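Local atomic coordinates of 2-c-methyl-d-erythritol 4-phosphate cytidylyltransferase (Streptococcus pneumoniae, PDB entry 2VSH), a protein that transfers the cytidylyl group of CTP to D-ribitol 5-phosphate, making the CDP-activated ribitol used in teichoic acid precursors. Residues Val110-Val115 with Tyr215-Ile220; Ser114-Ile119 with Gly168-Thr173. All blocks are in the same frame, centred on the assembly; numbering follows the deposited sequence.

Contact 1. Residues Val110-Val115 with Tyr215-Ile220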
loop_
_atom_site.group_PDB
_atom_site.type_symbol
_atom_site.label_atom_id
_atom_site.label_comp_id
_atom_site.label_asym_id
_atom_site.label_seq_id
_atom_site.Cartn_x
_atom_site.Cartn_y
_atom_site.Cartn_z
ATOM N N VAL A 110 3.572 -22.724 9.492
ATOM C CA VAL A 110 3.048 -21.358 9.519
ATOM C C VAL A 110 4.206 -20.416 9.183
ATOM O O VAL A 110 5.033 -20.117 10.048
ATOM C CB VAL A 110 2.408 -21.005 10.908
ATOM C CG1 VAL A 110 1.844 -19.570 10.917
ATOM C CG2 VAL A 110 1.286 -21.983 11.275
ATOM N N THR A 111 4.278 -19.969 7.921
ATOM C CA THR A 111 5.342 -19.076 7.467
ATOM C C THR A 111 4.998 -17.611 7.727
ATOM O O THR A 111 3.845 -17.203 7.590
ATOM C CB THR A 111 5.722 -19.267 5.956
ATOM O OG1 THR A 111 4.670 -18.772 5.113
ATOM C CG2 THR A 111 6.021 -20.739 5.634
ATOM N N HIS A 112 6.006 -16.822 8.119
ATOM C CA HIS A 112 5.762 -15.450 8.553
ATOM C C HIS A 112 7.035 -14.613 8.425
ATOM O O HIS A 112 8.129 -15.095 8.737
ATOM C CB HIS A 112 5.249 -15.442 10.013
ATOM C CG HIS A 112 4.828 -14.090 10.500
ATOM N ND1 HIS A 112 3.722 -13.432 10.005
ATOM C CD2 HIS A 112 5.375 -13.264 11.428
ATOM C CE1 HIS A 112 3.595 -12.266 10.621
ATOM N NE2 HIS A 112 4.595 -12.133 11.476
ATOM N N ASP A 113 6.886 -13.373 7.967
ATOM C CA ASP A 113 8.006 -12.421 7.838
ATOM C C ASP A 113 8.617 -12.106 9.196
ATOM O O ASP A 113 7.884 -11.794 10.131
ATOM C CB ASP A 113 7.506 -11.091 7.265
ATOM C CG ASP A 113 7.033 -11.195 5.828
ATOM O OD1 ASP A 113 7.542 -12.052 5.073
ATOM O OD2 ASP A 113 6.156 -10.395 5.449
ATOM N N SER A 114 9.949 -12.104 9.287
ATOM C CA SER A 114 10.632 -11.696 10.529
ATOM C C SER A 114 10.321 -10.265 10.936
ATOM O O SER A 114 10.311 -9.958 12.125
ATOM C CB SER A 114 12.145 -11.844 10.408
ATOM O OG SER A 114 12.616 -10.982 9.397
ATOM N N VAL A 115 10.091 -9.399 9.944
ATOM C CA VAL A 115 9.850 -7.966 10.191
ATOM C C VAL A 115 8.376 -7.603 10.377
ATOM O O VAL A 115 7.973 -6.437 10.242
ATOM C CB VAL A 115 10.475 -7.080 9.101
ATOM C CG1 VAL A 115 12.004 -7.089 9.224
ATOM C CG2 VAL A 115 9.981 -7.511 7.687
ATOM N N TYR A 215 -4.534 -4.320 10.369
ATOM C CA TYR A 215 -3.839 -3.159 9.822
ATOM C C TYR A 215 -2.547 -2.869 10.585
ATOM O O TYR A 215 -1.569 -2.385 10.016
ATOM C CB TYR A 215 -4.782 -1.948 9.730
ATOM C CG TYR A 215 -5.785 -2.177 8.628
ATOM C CD1 TYR A 215 -7.127 -2.415 8.909
ATOM C CD2 TYR A 215 -5.369 -2.238 7.299
ATOM C CE1 TYR A 215 -8.046 -2.667 7.877
ATOM C CE2 TYR A 215 -6.272 -2.490 6.269
ATOM C CZ TYR A 215 -7.597 -2.701 6.559
ATOM O OH TYR A 215 -8.468 -2.954 5.519
ATOM N N SER A 216 -2.546 -3.228 11.863
ATOM C CA SER A 216 -1.379 -3.115 12.734
ATOM C C SER A 216 -0.311 -4.189 12.444
ATOM O O SER A 216 0.813 -4.060 12.908
ATOM C CB SER A 216 -1.819 -3.217 14.203
ATOM O OG SER A 216 -2.364 -4.512 14.438
ATOM N N ASN A 217 -0.653 -5.233 11.684
ATOM C CA ASN A 217 0.347 -6.258 11.276
ATOM C C ASN A 217 1.365 -5.678 10.263
ATOM O O ASN A 217 1.616 -6.250 9.193
ATOM C CB ASN A 217 -0.353 -7.518 10.757
ATOM C CG ASN A 217 0.599 -8.701 10.503
ATOM O OD1 ASN A 217 1.683 -8.806 11.075
ATOM N ND2 ASN A 217 0.148 -9.625 9.663
ATOM N N LEU A 218 1.955 -4.542 10.653
ATOM C CA LEU A 218 2.934 -3.794 9.865
ATOM C C LEU A 218 4.153 -4.632 9.469
ATOM O O LEU A 218 4.670 -5.398 10.273
ATOM C CB LEU A 218 3.391 -2.548 10.664
ATOM C CG LEU A 218 4.486 -1.609 10.131
ATOM C CD1 LEU A 218 4.016 -0.762 8.945
ATOM C CD2 LEU A 218 5.004 -0.683 11.224
ATOM N N LYS A 219 4.589 -4.472 8.222
ATOM C CA LYS A 219 5.853 -4.999 7.751
ATOM C C LYS A 219 6.899 -3.883 7.862
ATOM O O LYS A 219 6.740 -2.823 7.263
ATOM C CB LYS A 219 5.731 -5.485 6.307
ATOM C CG LYS A 219 6.945 -6.245 5.826
ATOM C CD LYS A 219 6.799 -6.740 4.396
ATOM C CE LYS A 219 7.808 -7.844 4.147
ATOM N NZ LYS A 219 7.890 -8.168 2.711
ATOM N N ILE A 220 7.943 -4.106 8.654
ATOM C CA ILE A 220 8.931 -3.047 8.887
ATOM C C ILE A 220 10.000 -3.144 7.804
ATOM O O ILE A 220 10.931 -3.929 7.915
ATOM C CB ILE A 220 9.536 -3.092 10.320
ATOM C CG1 ILE A 220 8.419 -3.025 11.364
ATOM C CG2 ILE A 220 10.539 -1.946 10.517
ATOM C CD1 ILE A 220 8.833 -3.437 12.774
HETATM O O HOH W 1 5.320 -9.912 3.205
#

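Contact 2. Residues Ser114-Ile119 with Gly168-Thr173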
loop_
_atom_site.group_PDB
_atom_site.type_symbol
_atom_site.label_atom_id
_atom_site.label_comp_id
_atom_site.label_asym_id
_atom_site.label_seq_id
_atom_site.Cartn_x
_atom_site.Cartn_y
_atom_site.Cartn_z
ATOM N N SER A 114 9.949 -12.104 9.287
ATOM C CA SER A 114 10.632 -11.696 10.529
ATOM C C SER A 114 10.321 -10.265 10.936
ATOM O O SER A 114 10.311 -9.958 12.125
ATOM C CB SER A 114 12.145 -11.844 10.408
ATOM O OG SER A 114 12.616 -10.982 9.397
ATOM N N VAL A 115 10.091 -9.399 9.944
ATOM C CA VAL A 115 9.850 -7.966 10.191
ATOM C C VAL A 115 8.376 -7.603 10.377
ATOM O O VAL A 115 7.973 -6.437 10.242
ATOM C CB VAL A 115 10.475 -7.080 9.101
ATOM C CG1 VAL A 115 12.004 -7.089 9.224
ATOM C CG2 VAL A 115 9.981 -7.511 7.687
ATOM N N ARG A 116 7.584 -8.606 10.705
ATOM C CA ARG A 116 6.198 -8.403 11.104
ATOM C C ARG A 116 6.021 -8.785 12.585
ATOM O O ARG A 116 5.426 -9.818 12.887
ATOM C CB ARG A 116 5.256 -9.205 10.221
ATOM C CG ARG A 116 5.002 -8.578 8.843
ATOM C CD ARG A 116 3.878 -9.306 8.125
ATOM N NE ARG A 116 3.898 -9.032 6.686
ATOM C CZ ARG A 116 3.166 -8.108 6.070
ATOM N NH1 ARG A 116 2.338 -7.335 6.748
ATOM N NH2 ARG A 116 3.270 -7.949 4.758
ATOM N N PRO A 117 6.549 -7.948 13.509
ATOM C CA PRO A 117 6.513 -8.315 14.939
ATOM C C PRO A 117 5.141 -8.193 15.615
ATOM O O PRO A 117 4.999 -8.631 16.774
ATOM C CB PRO A 117 7.512 -7.346 15.578
ATOM C CG PRO A 117 7.521 -6.155 14.683
ATOM C CD PRO A 117 7.180 -6.637 13.289
ATOM N N PHE A 118 4.145 -7.628 14.918
ATOM C CA PHE A 118 2.846 -7.363 15.557
ATOM C C PHE A 118 1.793 -8.427 15.271
ATOM O O PHE A 118 0.597 -8.204 15.493
ATOM C CB PHE A 118 2.324 -5.975 15.187
ATOM C CG PHE A 118 3.276 -4.875 15.547
ATOM C CD1 PHE A 118 3.530 -4.566 16.883
ATOM C CD2 PHE A 118 3.926 -4.153 14.555
ATOM C CE1 PHE A 118 4.440 -3.549 17.224
ATOM C CE2 PHE A 118 4.830 -3.127 14.887
ATOM C CZ PHE A 118 5.073 -2.827 16.220
ATOM N N ILE A 119 2.249 -9.583 14.799
ATOM C CA ILE A 119 1.378 -10.743 14.626
ATOM C C ILE A 119 0.854 -11.108 16.010
ATOM O O ILE A 119 1.543 -10.904 17.012
ATOM C CB ILE A 119 2.156 -11.933 13.977
ATOM C CG1 ILE A 119 1.231 -13.143 13.705
ATOM C CG2 ILE A 119 3.429 -12.266 14.813
ATOM C CD1 ILE A 119 1.928 -14.343 13.096
ATOM N N GLY A 168 -2.078 -8.296 0.911
ATOM C CA GLY A 168 -1.499 -9.550 1.362
ATOM C C GLY A 168 -0.549 -9.305 2.503
ATOM O O GLY A 168 0.296 -8.422 2.433
ATOM N N GLN A 169 -0.689 -10.100 3.560
ATOM C CA GLN A 169 0.216 -10.035 4.689
ATOM C C GLN A 169 0.801 -11.420 4.890
ATOM O O GLN A 169 0.721 -12.253 3.998
ATOM C CB GLN A 169 -0.519 -9.574 5.947
ATOM C CG GLN A 169 -1.276 -8.249 5.806
ATOM C CD GLN A 169 -1.890 -7.786 7.131
ATOM O OE1 GLN A 169 -2.314 -8.598 7.961
ATOM N NE2 GLN A 169 -1.921 -6.474 7.335
ATOM N N THR A 170 1.404 -11.656 6.051
ATOM C CA THR A 170 1.693 -13.012 6.499
ATOM C C THR A 170 1.107 -13.152 7.914
ATOM O O THR A 170 0.843 -12.136 8.550
ATOM C CB THR A 170 3.198 -13.394 6.383
ATOM O OG1 THR A 170 3.982 -12.755 7.400
ATOM C CG2 THR A 170 3.761 -13.075 4.980
ATOM N N PRO A 171 0.917 -14.392 8.420
ATOM C CA PRO A 171 1.266 -15.732 7.891
ATOM C C PRO A 171 0.701 -16.204 6.545
ATOM O O PRO A 171 -0.328 -15.729 6.061
ATOM C CB PRO A 171 0.823 -16.689 9.015
ATOM C CG PRO A 171 0.840 -15.888 10.238
ATOM C CD PRO A 171 0.372 -14.497 9.786
ATOM N N GLN A 172 1.433 -17.143 5.959
ATOM C CA GLN A 172 0.972 -17.977 4.873
ATOM C C GLN A 172 1.240 -19.408 5.324
ATOM O O GLN A 172 2.374 -19.761 5.675
ATOM C CB GLN A 172 1.716 -17.641 3.580
ATOM C CG GLN A 172 1.544 -16.196 3.160
ATOM C CD GLN A 172 2.208 -15.839 1.831
ATOM O OE1 GLN A 172 1.660 -15.062 1.057
ATOM N NE2 GLN A 172 3.391 -16.388 1.575
ATOM N N THR A 173 0.188 -20.220 5.331
ATOM C CA THR A 173 0.203 -21.504 6.030
ATOM C C THR A 173 -0.213 -22.651 5.105
ATOM O O THR A 173 -1.158 -22.531 4.325
ATOM C CB THR A 173 -0.714 -21.436 7.287
ATOM O OG1 THR A 173 -0.240 -20.383 8.138
ATOM C CG2 THR A 173 -0.728 -22.759 8.067
HETATM O O HOH W 2 1.129 -6.047 3.822
#

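Contact 1. Residues Val110-Val115 with Tyr215-Ile220
V115 and I220 are the closest backbone pair, 5.2 Å between their CA atoms, and the touching parts of the two chains run 48° apart. One hydrogen bond joins the backbones: I220 N donates to V115 O over 2.8 Å, with an N-H...O angle of 165°. The same oxygen also receives a CA-H...O contact from K219. The V115 side chain points to the other segment and packs against I220 O and K219 CG. V115 CB lies 3.4 Å from I220 O, and V115 CG2 reaches the aliphatic CG of K219. The K219 chain is extended, with CG anti to the backbone N (chi1 -171°), and this carries its amine out to D113. There K219 CE comes to 3.3 Å from D113 OD2, while K219 NZ stays at 3.9 Å from that atom, a long salt bridge. A water accepts from K219 NZ. D113 OD2 also forms a salt bridge with R116 NE, and D113 OD1 one with R86. On the other flank, N217 lays its amide nearly coplanar with the H112 ring, and N217 OD1 approaches the ring edge at H112 CE1 (4.0 Å). H112 NE2 bonds to R116 O, and N217 ND2 to T170 O and Q169 OE1. These outside bonds fix both flat groups. N217 is the centre of an inverse gamma turn. The contact ties the end of a central strand in the mixed beta sheet of this alpha/beta GT-A-clan cytidylyltransferase to the loop before helix 223-232, and includes S114, which probably helps to bind CTP.

Contact 2. Residues Ser114-Ile119 with Gly168-Thr173
R116 meets G168, Q169 and T170, and it is the first residue of its segment to touch the other. Its side chain is extended from CG to NE and crosses the corner at T170, at about a right angle to the Q169 side chain. R116 CD lies 3.5 Å from T170 OG1, which is hydrogen-bonded to D113 N. Farther out, one face of the guanidinium lies against the backbone of the corner: Q169 CA and T170 N sit above the plane, both offset toward its rim. Q169 CB approaches R116 NH1 at 3.7 Å. T170 N is buried here and has no hydrogen-bond partner in the model. At the guanidinium edge, a water lies in the plane, accepts from R116 NH2 (3.0 Å) and also contacts G168 O (2.9 Å). R116 NH1 donates to N217 O, which with the water helps to fix the group's rotation. A type I turn from R116 to I119 then brings the chain back toward the strand. I119 has CG1 anti to the backbone N (chi1 -176°), and its extended chain pushes CD1 onto the ring of P171. The I119 CD1 to P171 CG distance is 3.4 Å, tighter than usual. P171 follows a cis peptide bond. The I119 side chain also packs on H112 of strand 108-113 and F41 of helix 33-42. Q169 and P171 make backbone hydrogen bonds with T139 of strand 136-142, while G168 makes backbone hydrogen bonds to the second subunit.

Contacts 1 and 2 share S114 and V115, and their centres lie about 3 Å apart. Both start from the end of strand 108-113, whose neighbour in the sheet is strand 165-175. T111 OG1 probably bonds to Q172 O (2.6 Å), joining these strands. The bond from R116 NH1 to N217 O, 2.8 Å long, joins the loop of contact 2 to the 215-220 segment of contact 1. Both contacts border the CTP site expected from a near-identical protein: S114 belongs to it, and the nearest side-chain atoms of D113 and of the site residue R86 are about 3 Å apart. T170 lies about 4 Å from R86 by the same measure.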